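Local atomic coordinates of type III secretion T3S chaperone (Chlamydia trachomatis, PDB entry 3K29), a protein that probably acts as a YscO-like chaperone of the type III secretion apparatus, folding as a long antiparallel helical hairpin with coiled-coil character. Residues D19-V24 / V113-R118; K26-L31 / S105-R110; R40-E45 / E91-K96; M133-A136 / A141-E144. All coordinates share one frame; numbering follows the deposited sequence.

Interaction 1. Residues D19-V24 / V113-R118; sequences DRAEKV and VELTKR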
loop_
_atom_site.group_PDB
_atom_site.type_symbol
_atom_site.label_atom_id
_atom_site.label_comp_id
_atom_site.label_asym_id
_atom_site.label_seq_id
_atom_site.Cartn_x
_atom_site.Cartn_y
_atom_site.Cartn_z
ATOM N N ASP A 19 -8.790 -5.909 7.702
ATOM C CA ASP A 19 -7.839 -5.505 8.757
ATOM C C ASP A 19 -6.415 -5.824 8.339
ATOM O O ASP A 19 -5.557 -4.938 8.378
ATOM C CB ASP A 19 -8.140 -6.162 10.111
ATOM C CG ASP A 19 -9.401 -5.626 10.748
ATOM O OD1 ASP A 19 -10.078 -4.820 10.074
ATOM O OD2 ASP A 19 -9.737 -6.013 11.903
ATOM N N ARG A 20 -6.177 -7.072 7.937
ATOM C CA ARG A 20 -4.833 -7.532 7.555
ATOM C C ARG A 20 -4.243 -6.751 6.385
ATOM O O ARG A 20 -3.061 -6.427 6.408
ATOM C CB ARG A 20 -4.771 -9.053 7.298
ATOM C CG ARG A 20 -5.116 -9.872 8.549
ATOM C CD ARG A 20 -4.573 -11.286 8.547
ATOM N NE ARG A 20 -5.181 -12.094 7.511
ATOM C CZ ARG A 20 -6.242 -12.881 7.674
ATOM N NH1 ARG A 20 -6.837 -12.993 8.855
ATOM N NH2 ARG A 20 -6.690 -13.569 6.643
ATOM N N ALA A 21 -5.078 -6.446 5.390
ATOM C CA ALA A 21 -4.642 -5.740 4.188
ATOM C C ALA A 21 -4.329 -4.268 4.459
ATOM O O ALA A 21 -3.447 -3.696 3.825
ATOM C CB ALA A 21 -5.712 -5.852 3.078
ATOM N N GLU A 22 -5.074 -3.653 5.378
ATOM C CA GLU A 22 -4.779 -2.301 5.837
ATOM C C GLU A 22 -3.403 -2.240 6.500
ATOM O O GLU A 22 -2.613 -1.327 6.250
ATOM C CB GLU A 22 -5.860 -1.835 6.834
ATOM C CG GLU A 22 -7.124 -1.320 6.170
ATOM C CD GLU A 22 -8.251 -1.052 7.153
ATOM O OE1 GLU A 22 -8.158 -1.503 8.316
ATOM O OE2 GLU A 22 -9.247 -0.407 6.753
ATOM N N LYS A 23 -3.150 -3.201 7.373
ATOM C CA LYS A 23 -1.884 -3.331 8.034
ATOM C C LYS A 23 -0.783 -3.584 6.998
ATOM O O LYS A 23 0.320 -3.038 7.115
ATOM C CB LYS A 23 -1.948 -4.466 9.061
ATOM C CG LYS A 23 -0.608 -4.847 9.668
ATOM C CD LYS A 23 -0.765 -5.848 10.818
ATOM C CE LYS A 23 0.304 -5.639 11.919
ATOM N NZ LYS A 23 0.037 -6.497 13.155
ATOM N N VAL A 24 -1.070 -4.395 5.982
ATOM C CA VAL A 24 -0.064 -4.638 4.940
ATOM C C VAL A 24 0.276 -3.353 4.139
ATOM O O VAL A 24 1.461 -3.093 3.928
ATOM C CB VAL A 24 -0.388 -5.868 4.061
ATOM C CG1 VAL A 24 0.470 -5.876 2.768
ATOM C CG2 VAL A 24 -0.211 -7.203 4.898
ATOM N N VAL A 113 -4.145 -2.142 -4.215
ATOM C CA VAL A 113 -5.029 -2.936 -5.078
ATOM C C VAL A 113 -5.614 -4.089 -4.242
ATOM O O VAL A 113 -6.819 -4.347 -4.280
ATOM C CB VAL A 113 -4.315 -3.498 -6.351
ATOM C CG1 VAL A 113 -5.265 -4.444 -7.148
ATOM C CG2 VAL A 113 -3.813 -2.348 -7.277
ATOM N N GLU A 114 -4.766 -4.768 -3.468
ATOM C CA GLU A 114 -5.237 -5.897 -2.648
ATOM C C GLU A 114 -6.247 -5.487 -1.568
ATOM O O GLU A 114 -7.256 -6.179 -1.386
ATOM C CB GLU A 114 -4.080 -6.714 -2.060
ATOM C CG GLU A 114 -3.312 -7.451 -3.133
ATOM C CD GLU A 114 -4.270 -8.140 -4.098
ATOM O OE1 GLU A 114 -5.006 -9.052 -3.649
ATOM O OE2 GLU A 114 -4.319 -7.742 -5.290
ATOM N N LEU A 115 -5.991 -4.361 -0.897
ATOM C CA LEU A 115 -6.929 -3.778 0.064
ATOM C C LEU A 115 -8.306 -3.459 -0.536
ATOM O O LEU A 115 -9.329 -3.721 0.103
ATOM C CB LEU A 115 -6.342 -2.532 0.744
ATOM C CG LEU A 115 -7.193 -1.743 1.775
ATOM C CD1 LEU A 115 -7.761 -2.612 2.868
ATOM C CD2 LEU A 115 -6.400 -0.550 2.413
ATOM N N THR A 116 -8.326 -2.881 -1.743
ATOM C CA THR A 116 -9.580 -2.581 -2.439
ATOM C C THR A 116 -10.351 -3.847 -2.766
ATOM O O THR A 116 -11.572 -3.867 -2.618
ATOM C CB THR A 116 -9.368 -1.777 -3.729
ATOM O OG1 THR A 116 -8.489 -0.689 -3.449
ATOM C CG2 THR A 116 -10.717 -1.234 -4.282
ATOM N N LYS A 117 -9.637 -4.884 -3.223
ATOM C CA LYS A 117 -10.230 -6.205 -3.453
ATOM C C LYS A 117 -10.845 -6.787 -2.180
ATOM O O LYS A 117 -11.962 -7.288 -2.209
ATOM C CB LYS A 117 -9.213 -7.178 -4.060
ATOM C CG LYS A 117 -9.281 -7.249 -5.583
ATOM C CD LYS A 117 -8.103 -7.997 -6.200
ATOM C CE LYS A 117 -8.245 -9.527 -6.042
ATOM N NZ LYS A 117 -7.016 -10.269 -6.483
ATOM N N ARG A 118 -10.138 -6.693 -1.054
ATOM C CA ARG A 118 -10.673 -7.207 0.214
ATOM C C ARG A 118 -11.951 -6.510 0.618
ATOM O O ARG A 118 -12.869 -7.143 1.145
ATOM C CB ARG A 118 -9.637 -7.157 1.352
ATOM C CG ARG A 118 -8.400 -7.968 1.089
ATOM C CD ARG A 118 -8.649 -9.481 0.897
ATOM N NE ARG A 118 -8.957 -9.871 -0.493
ATOM C CZ ARG A 118 -8.087 -9.880 -1.519
ATOM N NH1 ARG A 118 -6.812 -9.521 -1.357
ATOM N NH2 ARG A 118 -8.492 -10.249 -2.730
#
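Ala21 and Leu115 face each other across two antiparallel helices, with the methyl CB of Ala21 3.8 Å from CD1 of Leu115. That same leucine branch also touches the next residue: Glu22 CG lies 3.6 Å from Leu115 CD1 and 3.9 Å from Leu115 CD2, so the methylene part of the glutamate lies over the fork of the leucine. The two side chains pass each other at a slant. Leu115 reaches across because its CG stands anti to the backbone N (chi1 179°), which carries both methyls toward helix 8-66, where Val25 extends the apolar patch. Next to Ala21, CG of Arg118 comes within 4.0 Å of Ala21 CB, and Arg118 also rests on Val18.

Beyond these carbons, charges take over. The Arg118 chain folds back along its own helix, and Arg118 NH1 gives a nearly straight bond to Glu114 OE1 (3.0 Å, 165°) in the guanidinium plane, while NE pairs with Glu121. Lys117 NZ makes a longer approach to the same Glu114 oxygen, completing a salt-bridge network on one helix. Across the pair, the Glu22 carboxylate finds its partner in Arg119. With the local axes 8.9 Å apart, a small apolar seam bordered by ion pairs is characteristic of an antiparallel coiled-coil hairpin.

Interaction 2. Residues K26-L31 / S105-R110; sequences KEKRRL and SKELER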
loop_
_atom_site.group_PDB
_atom_site.type_symbol
_atom_site.label_atom_id
_atom_site.label_comp_id
_atom_site.label_asym_id
_atom_site.label_seq_id
_atom_site.Cartn_x
_atom_site.Cartn_y
_atom_site.Cartn_z
ATOM N N LYS A 26 0.111 -0.251 5.145
ATOM C CA LYS A 26 0.897 0.552 6.065
ATOM C C LYS A 26 2.316 0.034 6.159
ATOM O O LYS A 26 3.245 0.814 6.265
ATOM C CB LYS A 26 0.242 0.568 7.449
ATOM C CG LYS A 26 1.204 0.862 8.583
ATOM C CD LYS A 26 0.500 1.301 9.855
ATOM C CE LYS A 26 1.537 1.744 10.885
ATOM N NZ LYS A 26 0.919 2.155 12.169
ATOM N N GLU A 27 2.489 -1.281 6.147
ATOM C CA GLU A 27 3.825 -1.830 6.232
ATOM C C GLU A 27 4.577 -1.520 4.914
ATOM O O GLU A 27 5.733 -1.085 4.920
ATOM C CB GLU A 27 3.788 -3.330 6.570
ATOM C CG GLU A 27 5.166 -4.029 6.606
ATOM C CD GLU A 27 6.209 -3.390 7.567
ATOM O OE1 GLU A 27 5.911 -2.390 8.277
ATOM O OE2 GLU A 27 7.359 -3.901 7.615
ATOM N N LYS A 28 3.886 -1.667 3.788
ATOM C CA LYS A 28 4.498 -1.287 2.510
ATOM C C LYS A 28 4.843 0.199 2.414
ATOM O O LYS A 28 5.882 0.520 1.830
ATOM C CB LYS A 28 3.698 -1.771 1.292
ATOM C CG LYS A 28 3.398 -3.287 1.300
ATOM C CD LYS A 28 4.606 -4.139 1.447
ATOM C CE LYS A 28 4.227 -5.584 1.340
ATOM N NZ LYS A 28 5.372 -6.425 1.771
ATOM N N ARG A 29 4.018 1.093 2.961
ATOM C CA ARG A 29 4.404 2.510 3.052
ATOM C C ARG A 29 5.768 2.652 3.740
ATOM O O ARG A 29 6.672 3.338 3.239
ATOM C CB ARG A 29 3.400 3.315 3.882
ATOM C CG ARG A 29 2.510 4.281 3.116
ATOM C CD ARG A 29 1.354 3.502 2.514
ATOM N NE ARG A 29 0.057 4.197 2.576
ATOM C CZ ARG A 29 -0.391 5.045 1.654
ATOM N NH1 ARG A 29 0.347 5.386 0.591
ATOM N NH2 ARG A 29 -1.582 5.581 1.814
ATOM N N ARG A 30 5.894 1.999 4.890
ATOM C CA ARG A 30 7.097 2.061 5.696
ATOM C C ARG A 30 8.299 1.478 4.972
ATOM O O ARG A 30 9.403 2.012 5.067
ATOM C CB ARG A 30 6.901 1.304 7.002
ATOM C CG ARG A 30 7.824 1.777 8.075
ATOM C CD ARG A 30 7.838 0.828 9.283
ATOM N NE ARG A 30 8.244 -0.522 8.876
ATOM C CZ ARG A 30 9.495 -0.921 8.629
ATOM N NH1 ARG A 30 10.537 -0.092 8.750
ATOM N NH2 ARG A 30 9.701 -2.182 8.270
ATOM N N LEU A 31 8.095 0.368 4.274
ATOM C CA LEU A 31 9.196 -0.255 3.543
ATOM C C LEU A 31 9.670 0.656 2.422
ATOM O O LEU A 31 10.870 0.753 2.194
ATOM C CB LEU A 31 8.838 -1.653 3.044
ATOM C CG LEU A 31 8.662 -2.721 4.134
ATOM C CD1 LEU A 31 8.248 -4.069 3.552
ATOM C CD2 LEU A 31 9.944 -2.868 4.974
ATOM N N SER A 105 7.904 0.783 -4.287
ATOM C CA SER A 105 6.833 1.629 -4.773
ATOM C C SER A 105 5.746 0.766 -5.437
ATOM O O SER A 105 4.556 0.898 -5.134
ATOM C CB SER A 105 7.435 2.611 -5.769
ATOM O OG SER A 105 6.638 3.755 -5.853
ATOM N N LYS A 106 6.161 -0.126 -6.333
ATOM C CA LYS A 106 5.257 -1.111 -6.912
ATOM C C LYS A 106 4.607 -2.050 -5.880
ATOM O O LYS A 106 3.417 -2.333 -5.952
ATOM C CB LYS A 106 5.997 -1.921 -7.953
ATOM C CG LYS A 106 6.379 -1.147 -9.194
ATOM C CD LYS A 106 6.905 -2.137 -10.217
ATOM C CE LYS A 106 7.318 -1.456 -11.478
ATOM N NZ LYS A 106 7.131 -2.414 -12.616
ATOM N N GLU A 107 5.398 -2.534 -4.923
ATOM C CA GLU A 107 4.836 -3.298 -3.790
ATOM C C GLU A 107 3.735 -2.571 -3.021
ATOM O O GLU A 107 2.728 -3.180 -2.693
ATOM C CB GLU A 107 5.933 -3.791 -2.843
ATOM C CG GLU A 107 6.573 -5.044 -3.322
ATOM C CD GLU A 107 5.579 -6.178 -3.381
ATOM O OE1 GLU A 107 5.173 -6.575 -4.498
ATOM O OE2 GLU A 107 5.173 -6.648 -2.298
ATOM N N LEU A 108 3.908 -1.280 -2.762
ATOM C CA LEU A 108 2.827 -0.461 -2.218
ATOM C C LEU A 108 1.578 -0.385 -3.102
ATOM O O LEU A 108 0.474 -0.532 -2.586
ATOM C CB LEU A 108 3.296 0.967 -1.900
ATOM C CG LEU A 108 2.283 1.964 -1.348
ATOM C CD1 LEU A 108 1.536 1.435 -0.109
ATOM C CD2 LEU A 108 2.972 3.266 -0.987
ATOM N N GLU A 109 1.753 -0.133 -4.400
ATOM C CA GLU A 109 0.633 -0.062 -5.337
ATOM C C GLU A 109 -0.130 -1.390 -5.290
ATOM O O GLU A 109 -1.361 -1.396 -5.260
ATOM C CB GLU A 109 1.136 0.232 -6.763
ATOM C CG GLU A 109 1.897 1.545 -6.908
ATOM C CD GLU A 109 2.542 1.744 -8.293
ATOM O OE1 GLU A 109 2.226 1.013 -9.253
ATOM O OE2 GLU A 109 3.372 2.651 -8.421
ATOM N N ARG A 110 0.608 -2.501 -5.291
ATOM C CA ARG A 110 0.022 -3.832 -5.260
ATOM C C ARG A 110 -0.780 -4.089 -3.960
ATOM O O ARG A 110 -1.870 -4.647 -4.001
ATOM C CB ARG A 110 1.106 -4.881 -5.421
ATOM C CG ARG A 110 1.758 -4.893 -6.801
ATOM C CD ARG A 110 2.785 -5.976 -6.864
ATOM N NE ARG A 110 3.568 -5.883 -8.080
ATOM C CZ ARG A 110 4.870 -5.613 -8.117
ATOM N NH1 ARG A 110 5.561 -5.441 -6.996
ATOM N NH2 ARG A 110 5.496 -5.528 -9.287
#
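Leu108 reaches across to Arg29 and Lys28 near the centre of the chain, in the antiparallel coiled-coil hairpin formed by helix 8-66 and helix 70-160, whose local axes run 8.7 Å apart. Lys28 stands directly opposite the leucine backbone: Lys28 CB lies 3.8 Å from Leu108 CA, so a long polar residue occupies the inward position with its first carbons. The lysine chain then bends at chi2 and swings out alongside Glu107, the two side chains pointing the same way. Their ends remain separate, with Lys28 NZ 4.1 Å from Glu107 OE2; this is an attraction between opposite charges, beyond a salt bridge. Glu107 is instead held by its own helix, where Glu107 OE1 presents the anti lone pair to NH1 of Arg110 at 2.8 Å, in a bond that is bent and tilted from the guanidinium plane.

Arg29 and Leu108 cross at an angle. The CB of Arg29 points away from helix 70-160, yet a first torsion of -108°, off the staggered positions, and bends further out bring the chain back over the leucine; its NH2 has a long, weak ion pair with Glu112. The arginine carbons add to the cover that Val25 and Leu32 give this buried leucine. A chi1 of 179° turns the fork of Leu108 onto Arg29: Leu108 CD1 is unusually close to Arg29 CD, at 3.3 Å, while Leu108 CD2 sits at the guanidinium edge, 3.7 Å from Arg29 NH1.

Interaction 3. Residues R40-E45 / E91-K96; sequences RERESE and EEKVNK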
loop_
_atom_site.group_PDB
_atom_site.type_symbol
_atom_site.label_atom_id
_atom_site.label_comp_id
_atom_site.label_asym_id
_atom_site.label_seq_id
_atom_site.Cartn_x
_atom_site.Cartn_y
_atom_site.Cartn_z
ATOM N N ARG A 40 18.094 8.875 -0.427
ATOM C CA ARG A 40 18.605 10.168 0.012
ATOM C C ARG A 40 20.045 10.085 0.526
ATOM O O ARG A 40 20.853 10.955 0.211
ATOM C CB ARG A 40 17.654 10.831 1.022
ATOM C CG ARG A 40 16.407 11.448 0.366
ATOM C CD ARG A 40 15.564 12.322 1.352
ATOM N NE ARG A 40 15.083 11.577 2.528
ATOM C CZ ARG A 40 13.967 10.835 2.589
ATOM N NH1 ARG A 40 13.164 10.703 1.540
ATOM N NH2 ARG A 40 13.657 10.215 3.715
ATOM N N GLU A 41 20.374 9.042 1.289
ATOM C CA GLU A 41 21.753 8.820 1.720
ATOM C C GLU A 41 22.725 8.619 0.551
ATOM O O GLU A 41 23.801 9.226 0.538
ATOM C CB GLU A 41 21.849 7.629 2.648
ATOM C CG GLU A 41 21.691 7.991 4.091
ATOM C CD GLU A 41 22.383 7.011 5.024
ATOM O OE1 GLU A 41 21.859 5.882 5.236
ATOM O OE2 GLU A 41 23.446 7.391 5.572
ATOM N N ARG A 42 22.334 7.785 -0.428
ATOM C CA ARG A 42 23.139 7.609 -1.648
ATOM C C ARG A 42 23.339 8.905 -2.383
ATOM O O ARG A 42 24.423 9.204 -2.826
ATOM C CB ARG A 42 22.532 6.566 -2.587
ATOM C CG ARG A 42 22.313 5.199 -1.923
ATOM C CD ARG A 42 23.554 4.325 -1.839
ATOM N NE ARG A 42 24.723 4.973 -1.265
ATOM C CZ ARG A 42 24.977 5.106 0.042
ATOM N NH1 ARG A 42 24.108 4.641 0.940
ATOM N NH2 ARG A 42 26.104 5.735 0.442
ATOM N N GLU A 43 22.281 9.672 -2.532
ATOM C CA GLU A 43 22.337 10.941 -3.256
ATOM C C GLU A 43 23.197 11.957 -2.508
ATOM O O GLU A 43 23.876 12.786 -3.114
ATOM C CB GLU A 43 20.917 11.451 -3.499
ATOM C CG GLU A 43 20.309 10.768 -4.709
ATOM C CD GLU A 43 18.813 10.986 -4.858
ATOM O OE1 GLU A 43 18.178 11.425 -3.894
ATOM O OE2 GLU A 43 18.268 10.708 -5.944
ATOM N N SER A 44 23.224 11.829 -1.193
ATOM C CA SER A 44 24.019 12.713 -0.346
ATOM C C SER A 44 25.501 12.392 -0.556
ATOM O O SER A 44 26.345 13.276 -0.830
ATOM C CB SER A 44 23.621 12.506 1.095
ATOM O OG SER A 44 24.607 13.002 1.959
ATOM N N GLU A 45 25.808 11.102 -0.509
ATOM C CA GLU A 45 27.188 10.663 -0.708
ATOM C C GLU A 45 27.665 11.001 -2.101
ATOM O O GLU A 45 28.835 11.395 -2.303
ATOM C CB GLU A 45 27.320 9.158 -0.399
ATOM C CG GLU A 45 27.255 8.843 1.095
ATOM C CD GLU A 45 28.263 9.670 1.923
ATOM O OE1 GLU A 45 29.420 9.821 1.486
ATOM O OE2 GLU A 45 27.901 10.166 3.015
ATOM N N GLU A 91 27.206 7.585 -8.828
ATOM C CA GLU A 91 25.993 7.611 -9.644
ATOM C C GLU A 91 25.422 6.205 -9.870
ATOM O O GLU A 91 24.209 6.031 -9.937
ATOM C CB GLU A 91 26.224 8.235 -11.025
ATOM C CG GLU A 91 26.796 9.645 -11.021
ATOM C CD GLU A 91 25.765 10.732 -10.667
ATOM O OE1 GLU A 91 24.591 10.418 -10.306
ATOM O OE2 GLU A 91 26.155 11.921 -10.762
ATOM N N GLU A 92 26.302 5.223 -10.060
ATOM C CA GLU A 92 25.851 3.842 -10.115
ATOM C C GLU A 92 25.153 3.414 -8.805
ATOM O O GLU A 92 24.039 2.863 -8.855
ATOM C CB GLU A 92 26.999 2.886 -10.513
ATOM C CG GLU A 92 26.496 1.466 -10.808
ATOM C CD GLU A 92 25.274 1.482 -11.754
ATOM O OE1 GLU A 92 25.435 2.011 -12.890
ATOM O OE2 GLU A 92 24.154 1.000 -11.367
ATOM N N LYS A 93 25.787 3.675 -7.657
ATOM C CA LYS A 93 25.166 3.413 -6.369
ATOM C C LYS A 93 23.780 4.054 -6.215
ATOM O O LYS A 93 22.872 3.413 -5.638
ATOM C CB LYS A 93 26.043 3.878 -5.219
ATOM C CG LYS A 93 27.142 2.920 -4.853
ATOM C CD LYS A 93 27.909 3.519 -3.643
ATOM C CE LYS A 93 29.395 3.360 -3.816
ATOM N NZ LYS A 93 30.217 4.265 -2.933
ATOM N N VAL A 94 23.641 5.309 -6.696
ATOM C CA VAL A 94 22.376 6.013 -6.701
ATOM C C VAL A 94 21.364 5.261 -7.592
ATOM O O VAL A 94 20.216 5.081 -7.199
ATOM C CB VAL A 94 22.535 7.489 -7.141
ATOM C CG1 VAL A 94 21.167 8.135 -7.531
ATOM C CG2 VAL A 94 23.216 8.284 -6.049
ATOM N N ASN A 95 21.784 4.854 -8.784
ATOM C CA ASN A 95 20.903 4.148 -9.693
ATOM C C ASN A 95 20.430 2.757 -9.222
ATOM O O ASN A 95 19.278 2.388 -9.461
ATOM C CB ASN A 95 21.515 4.063 -11.067
ATOM C CG ASN A 95 21.610 5.417 -11.735
ATOM O OD1 ASN A 95 20.881 6.358 -11.393
ATOM N ND2 ASN A 95 22.513 5.520 -12.713
ATOM N N LYS A 96 21.305 2.004 -8.565
ATOM C CA LYS A 96 20.891 0.777 -7.857
ATOM C C LYS A 96 19.793 1.073 -6.832
ATOM O O LYS A 96 18.758 0.385 -6.779
ATOM C CB LYS A 96 22.074 0.190 -7.090
ATOM C CG LYS A 96 22.779 -0.962 -7.771
ATOM C CD LYS A 96 23.119 -0.643 -9.186
ATOM C CE LYS A 96 23.588 -1.908 -9.909
ATOM N NZ LYS A 96 24.835 -1.551 -10.658
HETATM O O HOH W 1 28.513 6.056 -1.102
#
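The guanidinium of Arg42 meets the aliphatic chain of Lys93 obliquely near the lysine CD, and a water joins the two cationic ends. This water accepts from Arg42 NH2 at 2.9 Å and from Lys93 NZ at 3.1 Å. Arg42 NH2 and Lys93 NZ themselves stay 5.5 Å apart, with the water between. Lys93 NZ also forms a salt bridge with Glu90. Bends at chi2 and chi3 fold the arginine along the interface, so that Arg42 CD passes 4.0 Å from the carbonyl O of Lys93.

Next to the arginine CB lies the buried Val94. Val94 CG2 stands beside its own backbone N and presses against the opposite helix, 3.6 Å from Arg42 O and 3.9 Å from Arg42 CB. Val94 CG1, the other branch, lies 4.0 Å from CG of Glu43, whose extended chain crosses the valine at about a right angle. The Glu43 carboxylate leads on to a weak, long ion pair with Lys98.

Chemically, then, the antiparallel helices meet through one valine and the methylenes of charged residues, while the water and Glu90 probably ease the repulsion between the two cations.

Interaction 4. Residues M133-A136 / A141-E144; sequences MKEA and ARQE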
loop_
_atom_site.group_PDB
_atom_site.type_symbol
_atom_site.label_atom_id
_atom_site.label_comp_id
_atom_site.label_asym_id
_atom_site.label_seq_id
_atom_site.Cartn_x
_atom_site.Cartn_y
_atom_site.Cartn_z
HETATM N N MSE A 133 -31.132 -11.252 5.868
HETATM C CA MSE A 133 -31.815 -10.798 7.070
HETATM C C MSE A 133 -33.194 -10.196 6.736
HETATM O O MSE A 133 -34.161 -10.439 7.449
HETATM C CB MSE A 133 -30.878 -9.856 7.830
HETATM C CG MSE A 133 -31.449 -9.024 8.938
HETATM SE SE MSE A 133 -30.112 -7.643 9.379
HETATM C CE MSE A 133 -30.424 -6.303 7.930
ATOM N N LYS A 134 -33.284 -9.460 5.626
ATOM C CA LYS A 134 -34.568 -8.973 5.108
ATOM C C LYS A 134 -35.542 -10.122 4.801
ATOM O O LYS A 134 -36.709 -10.078 5.213
ATOM C CB LYS A 134 -34.345 -8.127 3.850
ATOM C CG LYS A 134 -35.576 -7.454 3.205
ATOM C CD LYS A 134 -35.089 -6.563 2.036
ATOM C CE LYS A 134 -36.208 -5.770 1.359
ATOM N NZ LYS A 134 -35.714 -5.065 0.121
ATOM N N GLU A 135 -35.054 -11.123 4.064
ATOM C CA GLU A 135 -35.816 -12.336 3.767
ATOM C C GLU A 135 -36.169 -13.113 5.029
ATOM O O GLU A 135 -37.276 -13.647 5.132
ATOM C CB GLU A 135 -35.078 -13.266 2.792
ATOM C CG GLU A 135 -35.781 -13.510 1.464
ATOM C CD GLU A 135 -37.302 -13.555 1.595
ATOM O OE1 GLU A 135 -37.911 -12.472 1.660
ATOM O OE2 GLU A 135 -37.899 -14.660 1.649
ATOM N N ALA A 136 -35.245 -13.184 5.989
ATOM C CA ALA A 136 -35.541 -13.902 7.255
ATOM C C ALA A 136 -36.730 -13.246 7.926
ATOM O O ALA A 136 -37.719 -13.902 8.297
ATOM C CB ALA A 136 -34.337 -13.911 8.170
ATOM N N ALA A 141 -42.466 -13.212 9.409
ATOM C CA ALA A 141 -43.760 -12.521 9.323
ATOM C C ALA A 141 -44.869 -13.344 8.595
ATOM O O ALA A 141 -46.005 -13.420 9.080
ATOM C CB ALA A 141 -43.578 -11.186 8.659
ATOM N N ARG A 142 -44.534 -13.954 7.446
ATOM C CA ARG A 142 -45.478 -14.843 6.754
ATOM C C ARG A 142 -45.875 -16.011 7.648
ATOM O O ARG A 142 -47.036 -16.429 7.639
ATOM C CB ARG A 142 -44.893 -15.429 5.462
ATOM C CG ARG A 142 -44.683 -14.463 4.373
ATOM C CD ARG A 142 -44.102 -15.142 3.159
ATOM N NE ARG A 142 -43.075 -14.275 2.602
ATOM C CZ ARG A 142 -41.787 -14.579 2.547
ATOM N NH1 ARG A 142 -41.374 -15.756 2.980
ATOM N NH2 ARG A 142 -40.915 -13.709 2.042
ATOM N N GLN A 143 -44.910 -16.574 8.371
ATOM C CA GLN A 143 -45.226 -17.694 9.274
ATOM C C GLN A 143 -46.169 -17.231 10.366
ATOM O O GLN A 143 -47.133 -17.921 10.704
ATOM C CB GLN A 143 -43.961 -18.298 9.910
ATOM C CG GLN A 143 -43.008 -18.977 8.907
ATOM C CD GLN A 143 -43.687 -20.069 8.039
ATOM O OE1 GLN A 143 -44.200 -21.081 8.536
ATOM N NE2 GLN A 143 -43.672 -19.851 6.733
ATOM N N GLU A 144 -45.891 -16.046 10.915
ATOM C CA GLU A 144 -46.763 -15.490 11.948
ATOM C C GLU A 144 -48.186 -15.249 11.445
ATOM O O GLU A 144 -49.156 -15.583 12.142
ATOM C CB GLU A 144 -46.137 -14.248 12.586
ATOM C CG GLU A 144 -45.010 -14.656 13.575
ATOM C CD GLU A 144 -44.169 -13.478 14.030
ATOM O OE1 GLU A 144 -44.605 -12.331 13.777
ATOM O OE2 GLU A 144 -43.089 -13.694 14.658
#
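Arg142 and Glu135 meet along one face of a single helix, two turns apart, and between them account for most of the surface buried by this contact. The link is local to helix 70-160. NH2 of Arg142 lies within bonding distance of both carboxylate oxygens of Glu135, with its N-H directed at OE2. That bond, from Arg142 NH2 to Glu135 OE2, is 3.2 Å long and nearly straight at 171°, using the syn lone pair of OE2 and lying in the guanidinium plane. A second, weak bond joins Arg142 NH2 to Glu135 OE1 at 3.3 Å. The carboxylate and guanidinium planes are only 23° apart, so the acid lies at the edge of the arginine, almost coplanar with it, although the two side chains as wholes cross at about a right angle.

Each residue contributes to spanning the distance. Arg142 runs back toward the start of the helix, turning at chi3. Glu135, whose CB points away from 141-144, takes an unusual first torsion (chi1 -118°) and a bend at chi2 that bring its carboxylate round to the arginine. The stronger partner of Arg142 is Glu139, one turn from each, which forms a salt bridge with NH1.

These are intrahelical salt bridges, one guanidinium being shared by two acids on successive turns. Since both Glu135 and Arg142 are exposed, solvent probably screens their pairing, and its strength is likely modest.

How the interactions relate
Interactions 1, 2 and 3 join helix 8-66 to helix 70-160 and are nested along the chain: interaction 3 lies inside the loop closed by interaction 2, which lies inside that of interaction 1. Their centres are 11 Å apart between 1 and 2 and 21 Å between 2 and 3. The facing pairs Ala21-Leu115, Lys28-Leu108 and Arg42-Val94 are spaced by seven and fourteen residues, the heptad spacing of a coiled coil kept in one register. Interaction 4 follows in series within helix 70-160, its centre 67 Å from that of interaction 3 and on the opposite side of the chain's centre. The result is a long, thin rod, two helices thick before continuing as one.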